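Local coordinates for protein Snx21 (Mus musculus, PDB 4YMR) that binds membranes enriched in phosphatidylinositol 3-phosphate and phosphatidylinositol 4,5-bisphosphate and may act in several stages of intracellular trafficking, at residues 53-64 against 73-84. Numbering follows the deposited sequence.
Sequences PLLTLAGLAVCH and ARACSEKALQLL
The imidazole of His64 meets the thiol of Cys76 at its edge, with SG close to the ring plane, 5.2 Å from the ring centroid and 88° off the ring normal; ND1 is the nearest ring atom. Ala73 N is 3.7 Å from His64 CB. Cys76 is a knob in a hole formed by Leu57, Leu60, Ala61 and His64. Its sulfur stands anti to the carbonyl carbon, beside the backbone N (chi1 -69°), which takes Cys76 SG to 3.5 Å from Leu60 CB, while Cys76 CB rests on the methyl of Ala61. The small side chains of Ala61 and Ala73 permit a close approach here, their CA atoms being 4.2 Å apart. Leu57 is in turn a knob, seated among Cys76, Lys79, Ala80 and Leu83, its CD1 3.8 Å from Ala80 N. At the far end the branches of Leu54 divide: CD2 lies on Ala80 CB at 3.8 Å, and CD1 meets Leu84 CD2 at 3.5 Å. Cutting Leu54 back to an alanine is likely to leave Leu84 without its partner on helix 52-66 and to open a gap beside Ala80, whose methyl would keep only Leu57. Segments 53-64 and 73-84 run antiparallel, their axes at 160°, consistent with a TPR-like hairpin in this domain-swapped PXB/TPR domain; Trp34 and Trp38 of helix 27-43 touch Leu60 and Leu57, and His90 of the second subunit packs on Leu54. With no hydrogen bond between the two segments, their union rests on interlocking apolar and sulfur contacts.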
loop_
_atom_site.group_PDB
_atom_site.type_symbol
_atom_site.label_atom_id
_atom_site.label_comp_id
_atom_site.label_asym_id
_atom_site.label_seq_id
_atom_site.Cartn_x
_atom_site.Cartn_y
_atom_site.Cartn_z
ATOM N N PRO A 53 -1.264 -5.870 4.368
ATOM C CA PRO A 53 -1.384 -6.273 5.772
ATOM C C PRO A 53 -2.643 -5.706 6.417
ATOM O O PRO A 53 -3.384 -6.439 7.052
ATOM C CB PRO A 53 -0.124 -5.681 6.408
ATOM C CG PRO A 53 0.843 -5.671 5.311
ATOM C CD PRO A 53 0.061 -5.287 4.100
ATOM N N LEU A 54 -2.890 -4.420 6.215
ATOM C CA LEU A 54 -4.075 -3.768 6.731
ATOM C C LEU A 54 -5.373 -4.405 6.241
ATOM O O LEU A 54 -6.319 -4.554 7.016
ATOM C CB LEU A 54 -4.028 -2.267 6.420
ATOM C CG LEU A 54 -2.963 -1.526 7.236
ATOM C CD1 LEU A 54 -2.897 -0.069 6.808
ATOM C CD2 LEU A 54 -3.282 -1.620 8.719
ATOM N N LEU A 55 -5.415 -4.783 4.963
ATOM C CA LEU A 55 -6.582 -5.473 4.418
ATOM C C LEU A 55 -6.785 -6.830 5.103
ATOM O O LEU A 55 -7.909 -7.233 5.411
ATOM C CB LEU A 55 -6.455 -5.676 2.908
ATOM C CG LEU A 55 -7.732 -6.254 2.292
ATOM C CD1 LEU A 55 -8.650 -5.119 1.877
ATOM C CD2 LEU A 55 -7.426 -7.145 1.120
ATOM N N THR A 56 -5.679 -7.532 5.325
ATOM C CA THR A 56 -5.695 -8.793 6.031
ATOM C C THR A 56 -6.239 -8.655 7.451
ATOM O O THR A 56 -7.104 -9.417 7.868
ATOM C CB THR A 56 -4.288 -9.379 6.100
ATOM O OG1 THR A 56 -3.725 -9.405 4.787
ATOM C CG2 THR A 56 -4.329 -10.771 6.685
ATOM N N LEU A 57 -5.715 -7.686 8.189
ATOM C CA LEU A 57 -6.175 -7.418 9.549
ATOM C C LEU A 57 -7.638 -6.970 9.578
ATOM O O LEU A 57 -8.395 -7.291 10.504
ATOM C CB LEU A 57 -5.292 -6.359 10.191
ATOM C CG LEU A 57 -3.882 -6.820 10.534
ATOM C CD1 LEU A 57 -2.999 -5.624 10.845
ATOM C CD2 LEU A 57 -3.927 -7.770 11.700
ATOM N N ALA A 58 -8.045 -6.231 8.562
ATOM C CA ALA A 58 -9.454 -5.873 8.490
ATOM C C ALA A 58 -10.307 -7.150 8.310
ATOM O O ALA A 58 -11.377 -7.272 8.901
ATOM C CB ALA A 58 -9.716 -4.832 7.383
ATOM N N GLY A 59 -9.810 -8.100 7.516
ATOM C CA GLY A 59 -10.507 -9.351 7.283
ATOM C C GLY A 59 -10.654 -10.124 8.575
ATOM O O GLY A 59 -11.757 -10.557 8.943
ATOM N N LEU A 60 -9.532 -10.277 9.273
ATOM C CA LEU A 60 -9.509 -10.920 10.584
ATOM C C LEU A 60 -10.445 -10.246 11.604
ATOM O O LEU A 60 -11.233 -10.916 12.266
ATOM C CB LEU A 60 -8.074 -10.980 11.115
ATOM C CG LEU A 60 -7.096 -11.881 10.351
ATOM C CD1 LEU A 60 -5.698 -11.773 10.935
ATOM C CD2 LEU A 60 -7.579 -13.339 10.373
ATOM N N ALA A 61 -10.363 -8.924 11.716
ATOM C CA ALA A 61 -11.155 -8.200 12.703
ATOM C C ALA A 61 -12.660 -8.384 12.474
ATOM O O ALA A 61 -13.410 -8.627 13.412
ATOM C CB ALA A 61 -10.779 -6.719 12.712
ATOM N N VAL A 62 -13.078 -8.290 11.217
ATOM C CA VAL A 62 -14.469 -8.510 10.833
ATOM C C VAL A 62 -14.960 -9.913 11.139
ATOM O O VAL A 62 -16.038 -10.095 11.732
ATOM C CB VAL A 62 -14.703 -8.158 9.340
ATOM C CG1 VAL A 62 -16.063 -8.627 8.877
ATOM C CG2 VAL A 62 -14.591 -6.661 9.158
ATOM N N CYS A 63 -14.152 -10.900 10.756
ATOM C CA CYS A 63 -14.522 -12.285 10.948
ATOM C C CYS A 63 -14.546 -12.622 12.434
ATOM O O CYS A 63 -15.484 -13.259 12.909
ATOM C CB CYS A 63 -13.611 -13.238 10.162
ATOM S SG CYS A 63 -13.835 -13.175 8.377
ATOM N N HIS A 64 -13.532 -12.193 13.173
ATOM C CA HIS A 64 -13.564 -12.403 14.613
ATOM C C HIS A 64 -14.806 -11.763 15.251
ATOM O O HIS A 64 -15.463 -12.398 16.062
ATOM C CB HIS A 64 -12.252 -11.980 15.275
ATOM C CG HIS A 64 -11.154 -12.985 15.097
ATOM N ND1 HIS A 64 -9.858 -12.625 14.785
ATOM C CD2 HIS A 64 -11.162 -14.336 15.179
ATOM C CE1 HIS A 64 -9.111 -13.719 14.694
ATOM N NE2 HIS A 64 -9.881 -14.768 14.922
ATOM N N ALA A 73 -10.684 -9.728 17.731
ATOM C CA ALA A 73 -10.930 -8.590 16.850
ATOM C C ALA A 73 -10.225 -7.351 17.368
ATOM O O ALA A 73 -9.683 -6.576 16.596
ATOM C CB ALA A 73 -12.434 -8.331 16.688
ATOM N N ARG A 74 -10.219 -7.171 18.685
ATOM C CA ARG A 74 -9.553 -6.017 19.271
ATOM C C ARG A 74 -8.021 -6.108 19.113
ATOM O O ARG A 74 -7.356 -5.102 18.848
ATOM C CB ARG A 74 -9.966 -5.820 20.730
ATOM C CG ARG A 74 -9.383 -4.555 21.372
ATOM C CD ARG A 74 -10.049 -4.201 22.701
ATOM N NE ARG A 74 -9.561 -2.917 23.201
ATOM C CZ ARG A 74 -8.435 -2.760 23.881
ATOM N NH1 ARG A 74 -7.692 -3.817 24.163
ATOM N NH2 ARG A 74 -8.057 -1.555 24.288
ATOM N N ALA A 75 -7.467 -7.308 19.259
ATOM C CA ALA A 75 -6.041 -7.527 18.980
ATOM C C ALA A 75 -5.688 -7.115 17.536
ATOM O O ALA A 75 -4.684 -6.453 17.306
ATOM C CB ALA A 75 -5.652 -8.984 19.239
ATOM N N CYS A 76 -6.531 -7.493 16.573
ATOM C CA CYS A 76 -6.312 -7.131 15.177
ATOM C C CYS A 76 -6.272 -5.631 14.964
ATOM O O CYS A 76 -5.411 -5.131 14.235
ATOM C CB CYS A 76 -7.366 -7.781 14.269
ATOM S SG CYS A 76 -7.168 -9.571 14.164
ATOM N N SER A 77 -7.205 -4.924 15.601
ATOM C CA SER A 77 -7.261 -3.463 15.557
ATOM C C SER A 77 -6.026 -2.818 16.134
ATOM O O SER A 77 -5.545 -1.829 15.599
ATOM C CB SER A 77 -8.474 -2.943 16.328
ATOM O OG SER A 77 -9.652 -3.260 15.631
ATOM N N GLU A 78 -5.537 -3.366 17.245
ATOM C CA GLU A 78 -4.318 -2.854 17.854
ATOM C C GLU A 78 -3.139 -2.978 16.880
ATOM O O GLU A 78 -2.404 -2.009 16.657
ATOM C CB GLU A 78 -4.011 -3.538 19.207
ATOM C CG GLU A 78 -2.740 -3.008 19.885
ATOM C CD GLU A 78 -2.778 -1.496 20.174
ATOM O OE1 GLU A 78 -3.864 -0.980 20.521
ATOM O OE2 GLU A 78 -1.726 -0.821 20.057
ATOM N N LYS A 79 -2.970 -4.165 16.305
ATOM C CA LYS A 79 -1.884 -4.402 15.365
ATOM C C LYS A 79 -1.953 -3.388 14.222
ATOM O O LYS A 79 -0.943 -2.804 13.832
ATOM C CB LYS A 79 -1.916 -5.844 14.848
ATOM C CG LYS A 79 -0.685 -6.219 14.040
ATOM C CD LYS A 79 0.591 -5.816 14.773
ATOM C CE LYS A 79 1.818 -5.984 13.885
ATOM N NZ LYS A 79 3.045 -5.379 14.484
ATOM N N ALA A 80 -3.165 -3.154 13.728
ATOM C CA ALA A 80 -3.374 -2.254 12.608
ATOM C C ALA A 80 -2.972 -0.831 12.964
ATOM O O ALA A 80 -2.277 -0.165 12.207
ATOM C CB ALA A 80 -4.835 -2.306 12.149
ATOM N N LEU A 81 -3.420 -0.370 14.124
ATOM C CA LEU A 81 -3.159 0.996 14.561
ATOM C C LEU A 81 -1.671 1.231 14.797
ATOM O O LEU A 81 -1.172 2.316 14.522
ATOM C CB LEU A 81 -4.002 1.338 15.793
ATOM C CG LEU A 81 -5.504 1.384 15.497
ATOM C CD1 LEU A 81 -6.330 1.495 16.763
ATOM C CD2 LEU A 81 -5.789 2.546 14.552
ATOM N N GLN A 82 -0.968 0.210 15.293
ATOM C CA GLN A 82 0.494 0.242 15.340
ATOM C C GLN A 82 1.103 0.440 13.961
ATOM O O GLN A 82 1.883 1.367 13.754
ATOM C CB GLN A 82 1.053 -1.037 15.949
ATOM C CG GLN A 82 0.829 -1.196 17.421
ATOM C CD GLN A 82 1.270 -2.556 17.905
ATOM O OE1 GLN A 82 2.021 -3.255 17.209
ATOM N NE2 GLN A 82 0.797 -2.954 19.105
ATOM N N LEU A 83 0.764 -0.436 13.019
ATOM C CA LEU A 83 1.259 -0.266 11.652
ATOM C C LEU A 83 0.950 1.140 11.113
ATOM O O LEU A 83 1.829 1.803 10.577
ATOM C CB LEU A 83 0.707 -1.348 10.711
ATOM C CG LEU A 83 1.167 -2.790 10.937
ATOM C CD1 LEU A 83 0.478 -3.734 9.957
ATOM C CD2 LEU A 83 2.674 -2.916 10.829
ATOM N N LEU A 84 -0.296 1.590 11.279
ATOM C CA LEU A 84 -0.715 2.913 10.813
ATOM C C LEU A 84 0.030 4.047 11.518
ATOM O O LEU A 84 0.280 5.090 10.934
ATOM C CB LEU A 84 -2.228 3.108 10.986
ATOM C CG LEU A 84 -3.102 2.318 10.016
ATOM C CD1 LEU A 84 -4.547 2.225 10.512
ATOM C CD2 LEU A 84 -3.027 2.947 8.632
#